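Local coordinates for putative GH105 family protein (Salmonella enterica subsp. enterica serovar Paratyphi A, PDB 3QWT) that has no established function but, as a putative GH105 family hydrolase with an alpha/alpha toroid fold, probably removes unsaturated uronic sugars from the ends of oligosaccharides, at residues K273-S278 and A318-K323; A266-L271 and Y302-A307; A307-Y312 and L373-R378; H282-L285 and H289-L292; L205-T210 and N227-R232. One frame throughout, in Å; residues are numbered along the deposited sequence.

Four of the five contacts bear on helix 294-309 or on the loop leading into it. Contact 2 packs that helix on helix 255-272, contact 3 ties its last turn to helix 363-377, and the two share A307, their centres about 11 Å apart. Contact 1, about 10 Å from contact 2 between centres, joins the loop to helix 318-330, and V320 meets I304 there. Contact 4 closes the same loop further along; its T283 and L285 pair with A231 and R229 of contact 5, centres about 13 Å apart. Contacts 3 and 5 are distant, about 24 Å between centres. No active site is established here, although glycerol, probably from crystallisation, binds K306 and R309.

Contact 1. Residues K273-S278 and A318-K323; sequences KCQDES and AQVAEK
Q275 reaches from the loop 273-278 to the first turns of helix 318-330, where its amide meets V320 and K323. The polar part is one hydrogen bond: NE2 of Q275 donates to the backbone O of V320 at 3.2 Å. It is nearly straight, with an N-H...O angle of 166°, and the acceptor lies within 8° of the amide plane. At the carbonyl end the fit is less regular, the donor being tilted from the carbonyl plane. NE2 has a second acceptor outside the two segments, the backbone O of G279, so the same nitrogen joins the helix to its own loop and fixes which way round the amide sits.

Van der Waals contacts of the amide with aliphatic carbon lie beside this bond. OE1 of Q275 rests 3.5 Å from CG1 of V320, and NE2 of Q275 lies 3.9 Å from CB of K323. The reach is given by an extended chain, with CG opposite the main-chain nitrogen (chi1 -167°). K323 contributes the root of its side chain; the rest heads away from the amide.

Within the loop, D276 holds the turn that follows Q275. Its OD2 accepts from N of S278 at 3.1 Å, an Asx turn, and from OG of S278 at 2.7 Å, the latter through the anti lone pair. I304 of helix 294-309 packs on V320, linking this surface contact to the interior.

The chemistry implies a directional join more than an apolar one: a single amide bridges two main-chain carbonyls, with V320 and K323 bordering it.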
# COMPACT_ATOMS: atom_id res chain seq x y z
N LYS A 273 -20.12 40.90 14.83
CA LYS A 273 -20.36 42.34 14.77
C LYS A 273 -21.82 42.68 14.56
O LYS A 273 -22.21 43.85 14.55
CB LYS A 273 -19.53 42.95 13.63
CG LYS A 273 -18.03 42.80 13.82
CD LYS A 273 -17.25 43.09 12.53
CE LYS A 273 -17.80 44.31 11.79
NZ LYS A 273 -17.96 45.51 12.67
N CYS A 274 -22.62 41.64 14.40
CA CYS A 274 -24.00 41.74 13.97
C CYS A 274 -24.92 41.42 15.13
O CYS A 274 -26.13 41.64 15.05
CB CYS A 274 -24.23 40.67 12.88
SG CYS A 274 -24.66 41.33 11.27
N GLN A 275 -24.35 40.85 16.19
CA GLN A 275 -25.14 40.32 17.28
C GLN A 275 -25.75 41.45 18.08
O GLN A 275 -25.06 42.41 18.45
CB GLN A 275 -24.29 39.42 18.19
CG GLN A 275 -25.08 38.57 19.18
CD GLN A 275 -24.17 37.65 19.96
OE1 GLN A 275 -22.98 37.94 20.13
NE2 GLN A 275 -24.71 36.52 20.43
N ASP A 276 -27.04 41.34 18.35
CA ASP A 276 -27.75 42.32 19.15
C ASP A 276 -27.47 42.11 20.62
O ASP A 276 -27.29 40.98 21.06
CB ASP A 276 -29.25 42.23 18.90
CG ASP A 276 -30.06 43.12 19.83
OD1 ASP A 276 -30.07 44.35 19.61
OD2 ASP A 276 -30.67 42.58 20.78
N GLU A 277 -27.42 43.20 21.38
CA GLU A 277 -27.23 43.15 22.83
C GLU A 277 -27.83 41.92 23.54
O GLU A 277 -27.28 41.44 24.53
CB GLU A 277 -27.77 44.44 23.46
CG GLU A 277 -27.80 44.43 24.97
CD GLU A 277 -28.24 45.77 25.53
OE1 GLU A 277 -27.49 46.76 25.39
OE2 GLU A 277 -29.35 45.83 26.11
N SER A 278 -28.96 41.43 23.05
CA SER A 278 -29.66 40.30 23.68
C SER A 278 -29.00 38.94 23.46
O SER A 278 -29.45 37.93 24.01
CB SER A 278 -31.08 40.23 23.15
OG SER A 278 -31.05 40.09 21.74
N ALA A 318 -15.92 32.43 21.72
CA ALA A 318 -16.79 31.78 22.69
C ALA A 318 -17.79 32.77 23.29
O ALA A 318 -18.98 32.46 23.40
CB ALA A 318 -15.99 31.11 23.78
N GLN A 319 -17.32 33.95 23.67
CA GLN A 319 -18.20 34.96 24.27
C GLN A 319 -19.45 35.16 23.43
O GLN A 319 -20.55 35.21 23.96
CB GLN A 319 -17.47 36.29 24.44
CG GLN A 319 -16.41 36.28 25.52
CD GLN A 319 -15.44 37.44 25.38
OE1 GLN A 319 -14.68 37.51 24.41
NE2 GLN A 319 -15.46 38.36 26.35
N VAL A 320 -19.28 35.27 22.12
CA VAL A 320 -20.42 35.39 21.23
C VAL A 320 -21.41 34.24 21.44
O VAL A 320 -22.62 34.45 21.63
CB VAL A 320 -19.99 35.39 19.78
CG1 VAL A 320 -21.20 35.20 18.89
CG2 VAL A 320 -19.26 36.69 19.47
N ALA A 321 -20.88 33.02 21.39
CA ALA A 321 -21.68 31.82 21.63
C ALA A 321 -22.37 31.89 22.99
O ALA A 321 -23.59 31.70 23.08
CB ALA A 321 -20.81 30.59 21.54
N GLU A 322 -21.59 32.18 24.02
CA GLU A 322 -22.09 32.28 25.40
C GLU A 322 -23.25 33.25 25.55
O GLU A 322 -24.24 32.96 26.23
CB GLU A 322 -20.96 32.67 26.34
CG GLU A 322 -21.39 32.95 27.76
CD GLU A 322 -21.79 31.70 28.52
OE1 GLU A 322 -21.42 30.59 28.07
OE2 GLU A 322 -22.48 31.84 29.57
N LYS A 323 -23.14 34.42 24.92
CA LYS A 323 -24.24 35.38 24.93
C LYS A 323 -25.47 34.77 24.25
O LYS A 323 -26.56 34.79 24.80
CB LYS A 323 -23.85 36.69 24.26
CG LYS A 323 -22.66 37.35 24.90
CD LYS A 323 -22.42 38.74 24.35
CE LYS A 323 -21.17 39.35 24.98
NZ LYS A 323 -20.84 40.67 24.39

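Contact 2. Residues A266-L271 and Y302-A307; sequences AQIAAL and YGILKA
I268 carries this contact, setting its CD1 methyl against I304 and A307 of the neighbouring helix. Along 266-271, A266 comes first and packs on H150 of the second subunit, another copy of the protein. Q267 sends its amide to helix 231-248, where OE1 bonds to T238 and NE2 to the backbone O of N234.

Next is I268 itself. With CG1 opposite the carbonyl carbon (chi1 -68°) and the chain extended beyond it, CD1 is carried to the facing helix. There it lies 3.9 Å from CG1 of I304 and the same 3.9 Å from CB of A307, so one methyl bridges two residues nearly a turn apart. The two isoleucine side chains run antiparallel alongside each other, and CG1 of I268 is 4.2 Å from CG1 of I304.

L271 points its CB toward helix 294-309, but its CD1 stays 4.8 Å from CD1 of I304; its backbone O accepts from the indole of W281.

No hydrogen bond crosses the interface. Two helices running in roughly opposite directions, joined by buried aliphatic side chains, are characteristic of the alpha/alpha toroid to which this protein belongs.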
# COMPACT_ATOMS: atom_id res chain seq x y z
N ALA A 266 -14.94 33.98 7.91
CA ALA A 266 -15.46 35.22 7.38
C ALA A 266 -16.90 35.42 7.88
O ALA A 266 -17.29 36.54 8.22
CB ALA A 266 -15.42 35.22 5.87
N GLN A 267 -17.67 34.34 7.94
CA GLN A 267 -19.05 34.47 8.43
C GLN A 267 -19.09 34.76 9.93
O GLN A 267 -19.78 35.66 10.37
CB GLN A 267 -19.91 33.24 8.14
CG GLN A 267 -21.39 33.50 8.45
CD GLN A 267 -22.24 32.25 8.49
OE1 GLN A 267 -21.94 31.30 9.21
NE2 GLN A 267 -23.31 32.24 7.70
N ILE A 268 -18.37 33.97 10.71
CA ILE A 268 -18.42 34.10 12.16
C ILE A 268 -17.95 35.51 12.57
O ILE A 268 -18.57 36.16 13.42
CB ILE A 268 -17.66 32.94 12.83
CG1 ILE A 268 -18.42 31.61 12.59
CG2 ILE A 268 -17.46 33.17 14.28
CD1 ILE A 268 -17.95 30.41 13.44
N ALA A 269 -16.91 36.02 11.93
CA ALA A 269 -16.46 37.38 12.21
C ALA A 269 -17.57 38.40 11.93
O ALA A 269 -17.79 39.33 12.71
CB ALA A 269 -15.18 37.73 11.41
N ALA A 270 -18.27 38.22 10.81
CA ALA A 270 -19.33 39.17 10.46
C ALA A 270 -20.53 39.06 11.40
O ALA A 270 -21.24 40.05 11.67
CB ALA A 270 -19.76 38.98 9.03
N LEU A 271 -20.75 37.86 11.92
CA LEU A 271 -21.85 37.61 12.84
C LEU A 271 -21.54 38.21 14.19
O LEU A 271 -22.43 38.71 14.88
CB LEU A 271 -22.09 36.10 12.99
CG LEU A 271 -22.83 35.41 11.84
CD1 LEU A 271 -22.59 33.91 11.87
CD2 LEU A 271 -24.33 35.72 11.91
N TYR A 302 -24.89 27.06 17.88
CA TYR A 302 -24.34 25.74 17.68
C TYR A 302 -23.01 25.78 16.93
O TYR A 302 -21.99 25.30 17.42
CB TYR A 302 -25.32 24.85 16.93
CG TYR A 302 -24.71 23.52 16.52
CD1 TYR A 302 -24.56 22.50 17.44
CD2 TYR A 302 -24.26 23.31 15.22
CE1 TYR A 302 -23.99 21.29 17.08
CE2 TYR A 302 -23.69 22.11 14.85
CZ TYR A 302 -23.56 21.10 15.78
OH TYR A 302 -22.99 19.89 15.41
N GLY A 303 -23.03 26.37 15.74
CA GLY A 303 -21.86 26.38 14.87
C GLY A 303 -20.68 27.07 15.50
O GLY A 303 -19.55 26.56 15.45
N ILE A 304 -20.93 28.24 16.07
CA ILE A 304 -19.86 28.99 16.71
C ILE A 304 -19.26 28.19 17.85
O ILE A 304 -18.04 28.13 18.00
CB ILE A 304 -20.35 30.36 17.18
CG1 ILE A 304 -20.80 31.18 15.97
CG2 ILE A 304 -19.25 31.09 17.94
CD1 ILE A 304 -21.42 32.54 16.31
N LEU A 305 -20.10 27.56 18.64
CA LEU A 305 -19.62 26.69 19.71
C LEU A 305 -18.75 25.58 19.15
O LEU A 305 -17.65 25.33 19.64
CB LEU A 305 -20.78 26.08 20.47
CG LEU A 305 -21.43 26.94 21.54
CD1 LEU A 305 -22.70 26.27 22.08
CD2 LEU A 305 -20.42 27.19 22.64
N LYS A 306 -19.25 24.90 18.12
CA LYS A 306 -18.55 23.74 17.59
C LYS A 306 -17.26 24.18 16.90
O LYS A 306 -16.23 23.52 17.03
CB LYS A 306 -19.43 22.95 16.63
CG LYS A 306 -18.86 21.59 16.27
CD LYS A 306 -19.82 20.78 15.43
CE LYS A 306 -19.25 19.41 15.10
NZ LYS A 306 -20.34 18.47 14.79
N ALA A 307 -17.31 25.31 16.21
CA ALA A 307 -16.13 25.81 15.53
C ALA A 307 -15.05 26.22 16.54
O ALA A 307 -13.86 26.14 16.26
CB ALA A 307 -16.49 26.95 14.60

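Contact 3. Residues A307-Y312 and L373-R378; sequences AVRKRY and LTEYLR
R309 meets E375 and R378 where two helices of the alpha/alpha toroid come side by side: the last turn of helix 294-309, closed by a Schellman motif at R311, and the C-terminal part of helix 363-377. The side chain of R309 can be followed outward. CB of R309 lies 3.8 Å from OE2 of E375. From there the chain runs extended to CD, then turns at chi3 (72°), which brings the NE edge of the guanidinium alongside the carboxylate of E375. CD of R309, at the bend, is 3.3 Å from NE of R378.

NE makes the shorter of two salt-bridge hydrogen bonds, 2.7 Å to OE2 of E375, with that oxygen near the guanidinium plane. NH2 makes the other, 2.8 Å to OE1 of E375. Each oxygen uses its syn lone pair, and the guanidinium and carboxylate planes are only 13° apart. This is the side-on, two-pronged grip, which fixes the rotation of both groups. NH2 also bonds to a glycerol, probably from the crystallisation liquor.

CZ and NH1 turn a face to the second arginine. NH1 of R309 is 3.4 Å from CZ of R378. With their planes 32° apart, the two like-charged groups overlap obliquely, each offset toward the rim of the other. An acid for each arginine plausibly offsets the like charge: E375 holds R309, while NH1 of R378 forms a salt bridge with E135 of the third subunit, another copy of the protein. NE of R378 sits over the rim of the R309 guanidinium, 3.2 Å from CZ of R309.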
# COMPACT_ATOMS: atom_id res chain seq x y z
N ALA A 307 -17.31 25.31 16.21
CA ALA A 307 -16.13 25.81 15.53
C ALA A 307 -15.05 26.22 16.54
O ALA A 307 -13.86 26.14 16.26
CB ALA A 307 -16.49 26.95 14.60
N VAL A 308 -15.47 26.64 17.73
CA VAL A 308 -14.47 26.95 18.74
C VAL A 308 -13.92 25.62 19.27
O VAL A 308 -12.70 25.41 19.34
CB VAL A 308 -15.04 27.80 19.91
CG1 VAL A 308 -14.06 27.80 21.08
CG2 VAL A 308 -15.33 29.23 19.46
N ARG A 309 -14.82 24.72 19.62
CA ARG A 309 -14.38 23.44 20.13
C ARG A 309 -13.38 22.77 19.18
O ARG A 309 -12.34 22.26 19.63
CB ARG A 309 -15.56 22.52 20.37
CG ARG A 309 -15.13 21.07 20.42
CD ARG A 309 -16.17 20.23 21.09
NE ARG A 309 -17.35 20.05 20.26
CZ ARG A 309 -17.61 18.94 19.57
NH1 ARG A 309 -16.74 17.92 19.60
NH2 ARG A 309 -18.73 18.84 18.86
N LYS A 310 -13.68 22.77 17.89
CA LYS A 310 -12.85 22.09 16.88
C LYS A 310 -11.67 22.94 16.45
O LYS A 310 -10.82 22.48 15.70
CB LYS A 310 -13.67 21.72 15.64
CG LYS A 310 -14.76 20.69 15.88
CD LYS A 310 -14.21 19.40 16.46
CE LYS A 310 -15.22 18.28 16.31
NZ LYS A 310 -15.27 17.79 14.90
N ARG A 311 -11.62 24.19 16.91
CA ARG A 311 -10.53 25.11 16.60
C ARG A 311 -10.51 25.60 15.15
O ARG A 311 -9.48 26.06 14.65
CB ARG A 311 -9.18 24.52 17.01
CG ARG A 311 -9.07 24.26 18.51
CD ARG A 311 -8.21 23.04 18.80
NE ARG A 311 -7.06 23.40 19.62
CZ ARG A 311 -5.82 23.52 19.15
NH1 ARG A 311 -4.83 23.87 19.97
NH2 ARG A 311 -5.58 23.28 17.87
N TYR A 312 -11.65 25.51 14.48
CA TYR A 312 -11.81 26.14 13.18
C TYR A 312 -11.74 27.66 13.30
O TYR A 312 -11.39 28.33 12.34
CB TYR A 312 -13.13 25.75 12.54
CG TYR A 312 -13.34 24.26 12.41
CD1 TYR A 312 -12.28 23.39 12.18
CD2 TYR A 312 -14.61 23.73 12.53
CE1 TYR A 312 -12.50 22.01 12.05
CE2 TYR A 312 -14.83 22.38 12.42
CZ TYR A 312 -13.78 21.53 12.18
OH TYR A 312 -14.07 20.19 12.08
N LEU A 373 -27.96 23.68 22.38
CA LEU A 373 -27.91 23.39 23.80
C LEU A 373 -27.11 22.11 24.06
O LEU A 373 -26.44 21.98 25.09
CB LEU A 373 -29.31 23.35 24.44
CG LEU A 373 -30.06 24.68 24.54
CD1 LEU A 373 -31.48 24.46 25.08
CD2 LEU A 373 -29.31 25.67 25.40
N THR A 374 -27.15 21.18 23.11
CA THR A 374 -26.38 19.94 23.25
C THR A 374 -24.89 20.17 23.10
O THR A 374 -24.08 19.60 23.83
CB THR A 374 -26.83 18.87 22.26
OG1 THR A 374 -28.20 18.53 22.50
CG2 THR A 374 -25.97 17.62 22.42
N GLU A 375 -24.52 21.00 22.14
CA GLU A 375 -23.13 21.37 21.99
C GLU A 375 -22.67 22.11 23.26
O GLU A 375 -21.54 21.94 23.71
CB GLU A 375 -22.94 22.20 20.71
CG GLU A 375 -21.53 22.76 20.51
CD GLU A 375 -20.45 21.69 20.30
OE1 GLU A 375 -20.72 20.67 19.66
OE2 GLU A 375 -19.30 21.90 20.74
N TYR A 376 -23.56 22.90 23.85
CA TYR A 376 -23.20 23.65 25.05
C TYR A 376 -22.97 22.72 26.24
O TYR A 376 -22.15 23.00 27.12
CB TYR A 376 -24.27 24.69 25.37
CG TYR A 376 -23.84 25.71 26.41
CD1 TYR A 376 -24.39 25.71 27.69
CD2 TYR A 376 -22.89 26.68 26.11
CE1 TYR A 376 -24.02 26.63 28.63
CE2 TYR A 376 -22.50 27.62 27.06
CZ TYR A 376 -23.07 27.59 28.32
OH TYR A 376 -22.71 28.50 29.28
N LEU A 377 -23.70 21.60 26.26
CA LEU A 377 -23.52 20.57 27.28
C LEU A 377 -22.11 20.00 27.30
O LEU A 377 -21.65 19.52 28.33
CB LEU A 377 -24.52 19.42 27.09
CG LEU A 377 -25.83 19.57 27.88
CD1 LEU A 377 -26.77 18.41 27.59
CD2 LEU A 377 -25.58 19.67 29.39
N ARG A 378 -21.42 20.04 26.16
CA ARG A 378 -20.04 19.54 26.13
C ARG A 378 -19.16 20.32 27.10
O ARG A 378 -18.20 19.77 27.63
CB ARG A 378 -19.46 19.56 24.72
CG ARG A 378 -20.05 18.49 23.80
CD ARG A 378 -19.32 18.49 22.46
NE ARG A 378 -18.00 17.87 22.56
CZ ARG A 378 -17.79 16.56 22.53
NH1 ARG A 378 -16.55 16.07 22.62
NH2 ARG A 378 -18.82 15.73 22.41

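Contact 4. Residues H282-L285 and H289-L292; sequences HTLL and HSYL
H282 and L292 form an isolated beta bridge, CA atoms 4.2 Å apart, which draws together two parts of the long loop between helices 255-272 and 294-309. Two hydrogen bonds support it. N of T283 donates to O of Y291 at 2.9 Å, approaching nearly in line with the C=O bond. One residue earlier on each side, ND1 of H282 donates to O of S290 at 3.0 Å; the oxygen lies at the ring edge, 12° out of its plane, whereas the donor stands 33° from the carbonyl plane.

The imidazole therefore works with both edge and face. While S290 holds its edge, CD2 of L292 lies over one face, 3.6 Å from the centroid of the H282 ring, a CH-pi contact displaced toward the ND1-CE1 side of the ring. A second CH-pi contact is better centred: CG2 of T283 stands 4.0 Å from the centroid of the Y291 ring, close to its normal. A chi1 near 56° turns the Y291 ring back over T283. The same CG2 of T283 touches CB of S290 at 3.5 Å.

OG of S290 packs 3.3 Å from CB of L284 and finds its hydrogen-bond partner in the backbone O of D287, inside the turn.

Among its neighbours, the bridge is flanked by helix 351-355, on which L284 packs, and by the start of helix 231-248 and the residues leading into it, where the backbone of T283 pairs with A231 and that of L285 with R229.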
# COMPACT_ATOMS: atom_id res chain seq x y z
N HIS A 282 -30.67 39.63 14.37
CA HIS A 282 -31.80 40.14 13.58
C HIS A 282 -32.12 39.27 12.35
O HIS A 282 -31.21 38.75 11.69
CB HIS A 282 -31.56 41.59 13.17
CG HIS A 282 -31.35 42.52 14.32
ND1 HIS A 282 -32.40 43.10 15.01
CD2 HIS A 282 -30.22 42.98 14.91
CE1 HIS A 282 -31.92 43.87 15.97
NE2 HIS A 282 -30.60 43.83 15.92
N THR A 283 -33.41 39.11 12.05
CA THR A 283 -33.86 38.21 11.00
C THR A 283 -33.34 38.65 9.64
O THR A 283 -33.09 37.83 8.75
CB THR A 283 -35.40 38.04 11.00
OG1 THR A 283 -35.75 36.88 10.24
CG2 THR A 283 -36.08 39.26 10.40
N LEU A 284 -33.18 39.96 9.47
CA LEU A 284 -32.27 40.47 8.45
C LEU A 284 -31.06 40.94 9.21
O LEU A 284 -31.14 41.94 9.94
CB LEU A 284 -32.88 41.61 7.66
CG LEU A 284 -33.50 41.34 6.29
CD1 LEU A 284 -33.41 39.89 5.88
CD2 LEU A 284 -34.94 41.84 6.26
N LEU A 285 -29.96 40.22 9.05
CA LEU A 285 -28.80 40.34 9.93
C LEU A 285 -28.22 41.74 9.96
O LEU A 285 -27.66 42.15 10.97
CB LEU A 285 -27.70 39.36 9.54
CG LEU A 285 -27.98 37.86 9.72
CD1 LEU A 285 -26.86 37.01 9.05
CD2 LEU A 285 -28.16 37.49 11.19
N HIS A 289 -33.35 46.84 12.77
CA HIS A 289 -34.76 47.04 13.08
C HIS A 289 -35.64 45.83 12.72
O HIS A 289 -36.85 45.87 12.96
CB HIS A 289 -35.29 48.33 12.43
CG HIS A 289 -35.70 48.18 11.00
ND1 HIS A 289 -36.55 47.19 10.56
CD2 HIS A 289 -35.40 48.92 9.90
CE1 HIS A 289 -36.74 47.31 9.26
NE2 HIS A 289 -36.05 48.36 8.83
N SER A 290 -35.04 44.78 12.15
CA SER A 290 -35.76 43.54 11.90
C SER A 290 -36.05 43.00 13.26
O SER A 290 -35.32 43.29 14.20
CB SER A 290 -34.91 42.47 11.20
OG SER A 290 -33.87 43.02 10.43
N TYR A 291 -37.09 42.18 13.39
CA TYR A 291 -37.25 41.47 14.63
C TYR A 291 -36.09 40.50 14.82
O TYR A 291 -35.46 40.05 13.86
CB TYR A 291 -38.62 40.77 14.73
CG TYR A 291 -39.00 39.79 13.62
CD1 TYR A 291 -38.51 38.49 13.61
CD2 TYR A 291 -39.91 40.15 12.63
CE1 TYR A 291 -38.89 37.58 12.62
CE2 TYR A 291 -40.29 39.26 11.63
CZ TYR A 291 -39.78 37.97 11.64
OH TYR A 291 -40.15 37.08 10.66
N LEU A 292 -35.76 40.22 16.08
CA LEU A 292 -34.78 39.20 16.39
C LEU A 292 -35.39 37.83 16.06
O LEU A 292 -36.60 37.66 16.13
CB LEU A 292 -34.42 39.28 17.87
CG LEU A 292 -33.84 40.63 18.27
CD1 LEU A 292 -33.75 40.74 19.77
CD2 LEU A 292 -32.47 40.82 17.64

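Contact 5. Residues L205-T210 and N227-R232; sequences LMDKET and NARWAR
R229 grips D207 side-on, and the tight part of the contact centres on a single oxygen, OD2 of D207. NE of R229 donates to OD2 of D207 at 3.0 Å and NH2 of R229 at 2.9 Å, both bent, at 143°, forming a salt bridge. The oxygen lies near the guanidinium plane, yet the carboxylate is turned 41° against it, so both nitrogens approach OD2 from above the carboxylate plane. OG1 of T210 adds a third donor to OD2 of D207, at 2.8 Å. Three bonds on one oxygen hold the buried acid and would probably favour its charged form.

The arginine reaches this point on a straight chain, chi2 and chi3 both near 180°. Its backbone is the centre of an inverse gamma turn, just before helix 231-248 of the alpha/alpha toroid, while D207 and T210 belong to the loop after helix 188-205. NH1 takes a second acid, D286, in a further salt bridge.

Elsewhere the packing is looser. CG2 of T210 lies over one guanidinium face, 3.7 Å from NE of R229, a van der Waals contact. The exposed E209 keeps its OE2 4.9 Å from NH2 of R229, too far for a salt bridge.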
# COMPACT_ATOMS: atom_id res chain seq x y z
N LEU A 205 -23.50 32.35 -3.49
CA LEU A 205 -24.31 32.85 -2.38
C LEU A 205 -23.53 33.67 -1.36
O LEU A 205 -24.09 34.58 -0.75
CB LEU A 205 -25.05 31.70 -1.71
CG LEU A 205 -26.08 31.03 -2.62
CD1 LEU A 205 -26.44 29.62 -2.13
CD2 LEU A 205 -27.35 31.89 -2.78
N MSE A 206 -22.25 33.37 -1.17
CA MSE A 206 -21.45 34.15 -0.24
C MSE A 206 -21.31 35.60 -0.71
O MSE A 206 -21.13 35.88 -1.90
CB MSE A 206 -20.07 33.52 -0.05
CG MSE A 206 -19.17 34.34 0.89
SE MSE A 206 -17.28 33.80 0.87
CE MSE A 206 -16.66 35.31 1.96
N ASP A 207 -21.38 36.52 0.23
CA ASP A 207 -21.17 37.93 -0.06
C ASP A 207 -19.79 38.31 0.41
O ASP A 207 -19.59 38.58 1.59
CB ASP A 207 -22.20 38.76 0.69
CG ASP A 207 -21.97 40.24 0.53
OD1 ASP A 207 -21.45 40.63 -0.53
OD2 ASP A 207 -22.31 40.99 1.46
N LYS A 208 -18.82 38.32 -0.50
CA LYS A 208 -17.45 38.64 -0.11
C LYS A 208 -17.41 40.01 0.59
O LYS A 208 -16.53 40.27 1.41
CB LYS A 208 -16.54 38.65 -1.33
CG LYS A 208 -16.98 39.66 -2.37
CD LYS A 208 -16.18 39.55 -3.65
CE LYS A 208 -16.92 40.22 -4.78
NZ LYS A 208 -16.01 40.50 -5.90
N GLU A 209 -18.38 40.88 0.30
CA GLU A 209 -18.39 42.22 0.89
C GLU A 209 -18.53 42.22 2.42
O GLU A 209 -17.97 43.09 3.10
CB GLU A 209 -19.47 43.10 0.25
CG GLU A 209 -19.05 43.66 -1.11
CD GLU A 209 -19.90 44.84 -1.54
OE1 GLU A 209 -19.84 45.20 -2.74
OE2 GLU A 209 -20.62 45.41 -0.68
N THR A 210 -19.25 41.23 2.96
CA THR A 210 -19.58 41.24 4.39
C THR A 210 -19.18 39.97 5.12
O THR A 210 -19.10 39.96 6.34
CB THR A 210 -21.09 41.43 4.61
OG1 THR A 210 -21.80 40.29 4.10
CG2 THR A 210 -21.57 42.67 3.90
N ASN A 227 -31.13 40.25 -2.52
CA ASN A 227 -29.84 40.34 -1.82
C ASN A 227 -30.03 40.31 -0.31
O ASN A 227 -29.43 41.09 0.42
CB ASN A 227 -29.05 41.59 -2.24
CG ASN A 227 -28.55 41.54 -3.67
OD1 ASN A 227 -28.91 40.65 -4.45
ND2 ASN A 227 -27.73 42.50 -4.04
N ALA A 228 -30.87 39.40 0.15
CA ALA A 228 -31.20 39.30 1.57
C ALA A 228 -30.13 38.57 2.37
O ALA A 228 -29.74 37.44 2.05
CB ALA A 228 -32.56 38.62 1.75
N ARG A 229 -29.64 39.21 3.42
CA ARG A 229 -28.70 38.55 4.29
C ARG A 229 -29.52 37.96 5.42
O ARG A 229 -29.53 38.46 6.55
CB ARG A 229 -27.60 39.51 4.76
CG ARG A 229 -26.80 40.05 3.58
CD ARG A 229 -25.69 41.00 4.00
NE ARG A 229 -24.93 41.46 2.84
CZ ARG A 229 -25.21 42.57 2.16
NH1 ARG A 229 -26.21 43.34 2.54
NH2 ARG A 229 -24.48 42.92 1.10
N TRP A 230 -30.22 36.89 5.08
CA TRP A 230 -31.26 36.34 5.95
C TRP A 230 -30.66 35.46 7.03
O TRP A 230 -29.78 34.64 6.77
CB TRP A 230 -32.28 35.59 5.11
CG TRP A 230 -33.34 34.89 5.88
CD1 TRP A 230 -34.17 35.44 6.79
CD2 TRP A 230 -33.72 33.51 5.77
NE1 TRP A 230 -35.03 34.49 7.28
CE2 TRP A 230 -34.78 33.30 6.67
CE3 TRP A 230 -33.25 32.43 5.01
CZ2 TRP A 230 -35.39 32.05 6.83
CZ3 TRP A 230 -33.86 31.18 5.17
CH2 TRP A 230 -34.91 31.00 6.08
N ALA A 231 -31.15 35.64 8.26
CA ALA A 231 -30.56 34.97 9.42
C ALA A 231 -30.61 33.44 9.35
O ALA A 231 -29.57 32.78 9.29
CB ALA A 231 -31.21 35.47 10.70
N ARG A 232 -31.80 32.87 9.38
CA ARG A 232 -31.90 31.41 9.40
C ARG A 232 -31.04 30.76 8.30
O ARG A 232 -30.31 29.80 8.55
CB ARG A 232 -33.36 30.92 9.37
CG ARG A 232 -33.43 29.38 9.34
CD ARG A 232 -34.64 28.80 10.07
NE ARG A 232 -35.90 29.12 9.40
CZ ARG A 232 -36.82 29.93 9.91
NH1 ARG A 232 -37.92 30.17 9.23
NH2 ARG A 232 -36.63 30.50 11.09